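PDB 1J5X: glucosamine-6-phosphate deaminase from Thermotoga maritima, which is a SIS-domain protein built on two parallel beta sheets flanked by helices. Local coordinates for residues Lys255-Lys268 and Glu282-Gly296. Sequence-based numbering, arbitrary orientation.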
loop_
_atom_site.group_PDB
_atom_site.type_symbol
_atom_site.label_atom_id
_atom_site.label_comp_id
_atom_site.label_asym_id
_atom_site.label_seq_id
_atom_site.Cartn_x
_atom_site.Cartn_y
_atom_site.Cartn_z
ATOM N N LYS A 255 -9.284 -13.357 16.259
ATOM C CA LYS A 255 -8.185 -13.839 17.129
ATOM C C LYS A 255 -8.401 -15.302 17.564
ATOM O O LYS A 255 -7.550 -15.925 18.224
ATOM C CB LYS A 255 -8.034 -12.946 18.326
ATOM C CG LYS A 255 -9.256 -12.863 19.181
ATOM C CD LYS A 255 -8.911 -12.345 20.581
ATOM C CE LYS A 255 -10.160 -12.284 21.417
ATOM N NZ LYS A 255 -9.970 -11.839 22.853
ATOM N N ALA A 256 -9.542 -15.859 17.198
ATOM C CA ALA A 256 -9.762 -17.267 17.523
ATOM C C ALA A 256 -8.633 -18.116 16.919
ATOM O O ALA A 256 -8.293 -19.201 17.466
ATOM C CB ALA A 256 -11.158 -17.752 16.958
ATOM N N LEU A 257 -8.044 -17.676 15.809
ATOM C CA LEU A 257 -6.987 -18.448 15.166
ATOM C C LEU A 257 -5.628 -18.323 15.807
ATOM O O LEU A 257 -4.684 -19.038 15.421
ATOM C CB LEU A 257 -6.769 -18.020 13.739
ATOM C CG LEU A 257 -7.844 -18.326 12.737
ATOM C CD1 LEU A 257 -7.376 -17.847 11.406
ATOM C CD2 LEU A 257 -8.105 -19.821 12.717
ATOM N N VAL A 258 -5.518 -17.422 16.767
ATOM C CA VAL A 258 -4.170 -17.202 17.312
ATOM C C VAL A 258 -3.597 -18.384 18.101
ATOM O O VAL A 258 -4.276 -18.956 18.950
ATOM C CB VAL A 258 -4.082 -16.016 18.276
ATOM C CG1 VAL A 258 -2.605 -15.901 18.810
ATOM C CG2 VAL A 258 -4.430 -14.676 17.531
ATOM N N LYS A 259 -2.349 -18.678 17.804
ATOM C CA LYS A 259 -1.579 -19.711 18.517
ATOM C C LYS A 259 -0.102 -19.480 18.218
ATOM O O LYS A 259 0.239 -18.624 17.407
ATOM C CB LYS A 259 -2.009 -21.116 18.105
ATOM C CG LYS A 259 -1.840 -21.451 16.645
ATOM C CD LYS A 259 -2.466 -22.828 16.389
ATOM C CE LYS A 259 -2.129 -23.341 14.998
ATOM N NZ LYS A 259 -0.661 -23.213 14.773
ATOM N N LYS A 260 0.786 -20.202 18.907
ATOM C CA LYS A 260 2.198 -20.034 18.660
ATOM C C LYS A 260 2.299 -20.211 17.180
ATOM O O LYS A 260 1.685 -21.127 16.631
ATOM C CB LYS A 260 3.018 -21.137 19.390
ATOM C CG LYS A 260 4.500 -21.137 19.024
ATOM C CD LYS A 260 5.288 -22.119 19.903
ATOM C CE LYS A 260 5.465 -21.557 21.328
ATOM N NZ LYS A 260 6.436 -20.425 21.389
ATOM N N GLY A 261 3.049 -19.343 16.516
ATOM C CA GLY A 261 3.176 -19.437 15.082
ATOM C C GLY A 261 2.506 -18.230 14.421
ATOM O O GLY A 261 2.772 -17.923 13.276
ATOM N N THR A 262 1.636 -17.554 15.154
ATOM C CA THR A 262 0.994 -16.364 14.590
ATOM C C THR A 262 1.935 -15.182 14.813
ATOM O O THR A 262 2.426 -15.000 15.920
ATOM C CB THR A 262 -0.318 -16.045 15.287
ATOM O OG1 THR A 262 -1.237 -17.125 15.075
ATOM C CG2 THR A 262 -0.909 -14.746 14.725
ATOM N N LEU A 263 2.173 -14.407 13.767
ATOM C CA LEU A 263 3.037 -13.217 13.823
ATOM C C LEU A 263 2.139 -12.010 13.484
ATOM O O LEU A 263 1.518 -11.997 12.427
ATOM C CB LEU A 263 4.161 -13.312 12.778
ATOM C CG LEU A 263 5.117 -12.103 12.591
ATOM C CD1 LEU A 263 5.821 -11.807 13.903
ATOM C CD2 LEU A 263 6.125 -12.361 11.508
ATOM N N VAL A 264 2.104 -11.007 14.375
ATOM C CA VAL A 264 1.262 -9.828 14.154
ATOM C C VAL A 264 2.123 -8.583 13.919
ATOM O O VAL A 264 3.052 -8.341 14.687
ATOM C CB VAL A 264 0.370 -9.579 15.398
ATOM C CG1 VAL A 264 -0.566 -8.342 15.156
ATOM C CG2 VAL A 264 -0.442 -10.830 15.729
ATOM N N PHE A 265 1.847 -7.797 12.869
ATOM C CA PHE A 265 2.570 -6.540 12.649
ATOM C C PHE A 265 1.474 -5.521 12.852
ATOM O O PHE A 265 0.466 -5.516 12.130
ATOM C CB PHE A 265 3.088 -6.398 11.243
ATOM C CG PHE A 265 4.500 -6.881 11.058
ATOM C CD1 PHE A 265 4.979 -7.977 11.788
ATOM C CD2 PHE A 265 5.316 -6.316 10.097
ATOM C CE1 PHE A 265 6.295 -8.492 11.533
ATOM C CE2 PHE A 265 6.643 -6.845 9.846
ATOM C CZ PHE A 265 7.085 -7.932 10.590
HETATM N N MSE A 266 1.645 -4.695 13.869
HETATM C CA MSE A 266 0.666 -3.723 14.240
HETATM C C MSE A 266 1.167 -2.313 13.896
HETATM O O MSE A 266 2.253 -1.901 14.349
HETATM C CB MSE A 266 0.417 -3.838 15.749
HETATM C CG MSE A 266 -0.684 -2.898 16.239
HETATM SE SE MSE A 266 -1.018 -3.130 18.175
HETATM C CE MSE A 266 -0.471 -4.951 18.371
ATOM N N GLN A 267 0.375 -1.579 13.110
ATOM C CA GLN A 267 0.737 -0.192 12.714
ATOM C C GLN A 267 0.232 0.757 13.789
ATOM O O GLN A 267 -0.986 0.978 13.927
ATOM C CB GLN A 267 0.057 0.182 11.428
ATOM C CG GLN A 267 0.399 -0.752 10.237
ATOM C CD GLN A 267 1.847 -0.674 9.757
ATOM O OE1 GLN A 267 2.526 0.346 9.914
ATOM N NE2 GLN A 267 2.326 -1.763 9.118
ATOM N N LYS A 268 1.148 1.309 14.594
ATOM C CA LYS A 268 0.707 2.236 15.667
ATOM C C LYS A 268 0.171 3.571 15.127
ATOM O O LYS A 268 0.703 4.084 14.183
ATOM C CB LYS A 268 1.891 2.563 16.580
ATOM C CG LYS A 268 2.503 1.329 17.282
ATOM C CD LYS A 268 3.620 1.739 18.350
ATOM C CE LYS A 268 2.950 2.405 19.555
ATOM N NZ LYS A 268 2.075 1.456 20.326
ATOM N N GLU A 282 -2.458 -8.939 25.144
ATOM C CA GLU A 282 -3.504 -9.949 25.021
ATOM C C GLU A 282 -3.126 -10.997 23.956
ATOM O O GLU A 282 -3.129 -12.208 24.228
ATOM C CB GLU A 282 -4.838 -9.258 24.742
ATOM C CG GLU A 282 -6.025 -10.224 24.610
ATOM C CD GLU A 282 -7.296 -9.538 24.159
ATOM O OE1 GLU A 282 -7.640 -8.498 24.737
ATOM O OE2 GLU A 282 -7.954 -10.053 23.227
ATOM N N LEU A 283 -2.737 -10.566 22.763
ATOM C CA LEU A 283 -2.357 -11.504 21.740
ATOM C C LEU A 283 -1.138 -12.332 22.162
ATOM O O LEU A 283 -1.020 -13.522 21.824
ATOM C CB LEU A 283 -2.041 -10.775 20.433
ATOM C CG LEU A 283 -3.224 -9.945 19.927
ATOM C CD1 LEU A 283 -2.883 -9.334 18.583
ATOM C CD2 LEU A 283 -4.466 -10.828 19.863
ATOM N N GLU A 284 -0.209 -11.692 22.874
ATOM C CA GLU A 284 0.997 -12.398 23.328
ATOM C C GLU A 284 0.598 -13.532 24.288
ATOM O O GLU A 284 1.143 -14.631 24.234
ATOM C CB GLU A 284 1.971 -11.384 24.011
ATOM C CG GLU A 284 2.863 -10.635 22.972
ATOM C CD GLU A 284 3.723 -9.501 23.561
ATOM O OE1 GLU A 284 3.449 -9.097 24.682
ATOM O OE2 GLU A 284 4.650 -9.018 22.866
ATOM N N SER A 285 -0.369 -13.268 25.138
ATOM C CA SER A 285 -0.794 -14.275 26.096
ATOM C C SER A 285 -1.500 -15.440 25.427
ATOM O O SER A 285 -1.703 -16.485 26.060
ATOM C CB SER A 285 -1.696 -13.648 27.157
ATOM O OG SER A 285 -3.019 -13.445 26.663
ATOM N N LEU A 286 -1.853 -15.282 24.147
ATOM C CA LEU A 286 -2.517 -16.346 23.422
ATOM C C LEU A 286 -1.508 -17.056 22.557
ATOM O O LEU A 286 -1.857 -18.000 21.844
ATOM C CB LEU A 286 -3.634 -15.767 22.532
ATOM C CG LEU A 286 -4.687 -14.979 23.306
ATOM C CD1 LEU A 286 -5.722 -14.391 22.331
ATOM C CD2 LEU A 286 -5.351 -15.878 24.328
ATOM N N GLY A 287 -0.249 -16.601 22.572
ATOM C CA GLY A 287 0.749 -17.280 21.782
ATOM C C GLY A 287 1.357 -16.543 20.612
ATOM O O GLY A 287 2.316 -16.981 20.010
ATOM N N ALA A 288 0.809 -15.397 20.266
ATOM C CA ALA A 288 1.366 -14.679 19.122
ATOM C C ALA A 288 2.680 -13.951 19.411
ATOM O O ALA A 288 2.975 -13.628 20.536
ATOM C CB ALA A 288 0.345 -13.605 18.636
ATOM N N THR A 289 3.422 -13.707 18.355
ATOM C CA THR A 289 4.623 -12.889 18.416
ATOM C C THR A 289 4.065 -11.543 17.863
ATOM O O THR A 289 3.467 -11.523 16.786
ATOM C CB THR A 289 5.660 -13.382 17.430
ATOM O OG1 THR A 289 6.133 -14.678 17.845
ATOM C CG2 THR A 289 6.789 -12.428 17.341
ATOM N N VAL A 290 4.261 -10.446 18.575
ATOM C CA VAL A 290 3.749 -9.154 18.093
ATOM C C VAL A 290 4.856 -8.174 17.897
ATOM O O VAL A 290 5.767 -8.060 18.764
ATOM C CB VAL A 290 2.782 -8.561 19.071
ATOM C CG1 VAL A 290 2.263 -7.189 18.522
ATOM C CG2 VAL A 290 1.651 -9.572 19.375
ATOM N N LEU A 291 4.820 -7.514 16.744
ATOM C CA LEU A 291 5.791 -6.499 16.376
ATOM C C LEU A 291 5.037 -5.181 16.101
ATOM O O LEU A 291 4.036 -5.161 15.355
ATOM C CB LEU A 291 6.540 -6.950 15.140
ATOM C CG LEU A 291 7.751 -6.138 14.717
ATOM C CD1 LEU A 291 8.814 -7.069 14.070
ATOM C CD2 LEU A 291 7.279 -5.084 13.716
ATOM N N GLU A 292 5.465 -4.097 16.751
ATOM C CA GLU A 292 4.819 -2.812 16.483
ATOM C C GLU A 292 5.644 -1.938 15.568
ATOM O O GLU A 292 6.863 -1.770 15.752
ATOM C CB GLU A 292 4.572 -2.033 17.777
ATOM C CG GLU A 292 3.494 -2.587 18.666
ATOM C CD GLU A 292 3.545 -1.958 20.065
ATOM O OE1 GLU A 292 4.284 -2.478 20.934
ATOM O OE2 GLU A 292 2.836 -0.960 20.301
ATOM N N VAL A 293 4.976 -1.332 14.588
ATOM C CA VAL A 293 5.642 -0.427 13.662
ATOM C C VAL A 293 5.171 0.963 14.046
ATOM O O VAL A 293 3.976 1.228 13.998
ATOM C CB VAL A 293 5.183 -0.675 12.191
ATOM C CG1 VAL A 293 5.771 0.404 11.246
ATOM C CG2 VAL A 293 5.606 -2.115 11.784
ATOM N N GLY A 294 6.101 1.848 14.387
ATOM C CA GLY A 294 5.702 3.207 14.804
ATOM C C GLY A 294 6.508 3.618 16.071
ATOM O O GLY A 294 7.152 2.789 16.772
ATOM N N GLU A 295 6.447 4.916 16.380
ATOM C CA GLU A 295 7.168 5.414 17.548
ATOM C C GLU A 295 6.622 4.745 18.781
ATOM O O GLU A 295 5.387 4.533 18.898
ATOM C CB GLU A 295 7.064 6.949 17.560
ATOM C CG GLU A 295 8.090 7.472 16.604
ATOM C CD GLU A 295 8.314 8.975 16.708
ATOM O OE1 GLU A 295 7.942 9.574 17.743
ATOM O OE2 GLU A 295 8.890 9.557 15.756
ATOM N N GLY A 296 7.532 4.298 19.657
ATOM C CA GLY A 296 7.097 3.628 20.854
ATOM C C GLY A 296 6.972 2.121 20.591
ATOM O O GLY A 296 6.574 1.362 21.475
#
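Six backbone hydrogen bonds join residues 262-268 to strand 289-293 in parallel register, running from Thr-289 N to Thr-262 O (2.9 Å) at one end to Lys-268 N with Val-293 O at the other. Val-264 and Met-266 each use both N and O, the usual parallel ladder, and the strands cross at -22°.

Apolar side chains pack on both faces. On one, Leu-291 lies alongside Phe-265 and sets CD2 over the middle of its ring, a CH-pi contact of 4.0 Å to the centroid; helix 313-326 packs on the same phenyl through Pro-314 and Leu-318. On the other, Val-264 CG2 meets Leu-283 CD1 and Ala-288 CB. Selenomethionine Met-266 runs extended to SE and then bends, bringing CE within 3.5 Å of Val-290 CG1. Ahead of strand 262-267, Val-258 CG1 rests 3.7 Å from Ala-288 CB, beside the Schellman motif at Gly-287 that ends helix 273-285.

Two salt bridges lie toward the two ends. Lys-255 NZ comes from above the carboxylate plane to Glu-282 OE2 at 2.7 Å, while Arg-251 takes OE1. Lys-268 curls at chi3 and chi4 (71° and 66°), which turns NZ back to Glu-292 OE2, met nearly head-on along its C-O bond at 2.5 Å. Asp-273 and Glu-276 also bind this ammonium, and Lys-277 and Arg-280 hold Glu-292 OE1.

Strand 289-293 is the outer strand of the sheet within this chain, and 262-267 lies between it and strand 214-218; with helix 273-285 they form a beta-alpha-beta unit. With three carboxylates around it, the buried Lys-268 ammonium probably stays charged, tying both strand ends to the start of their connecting helix.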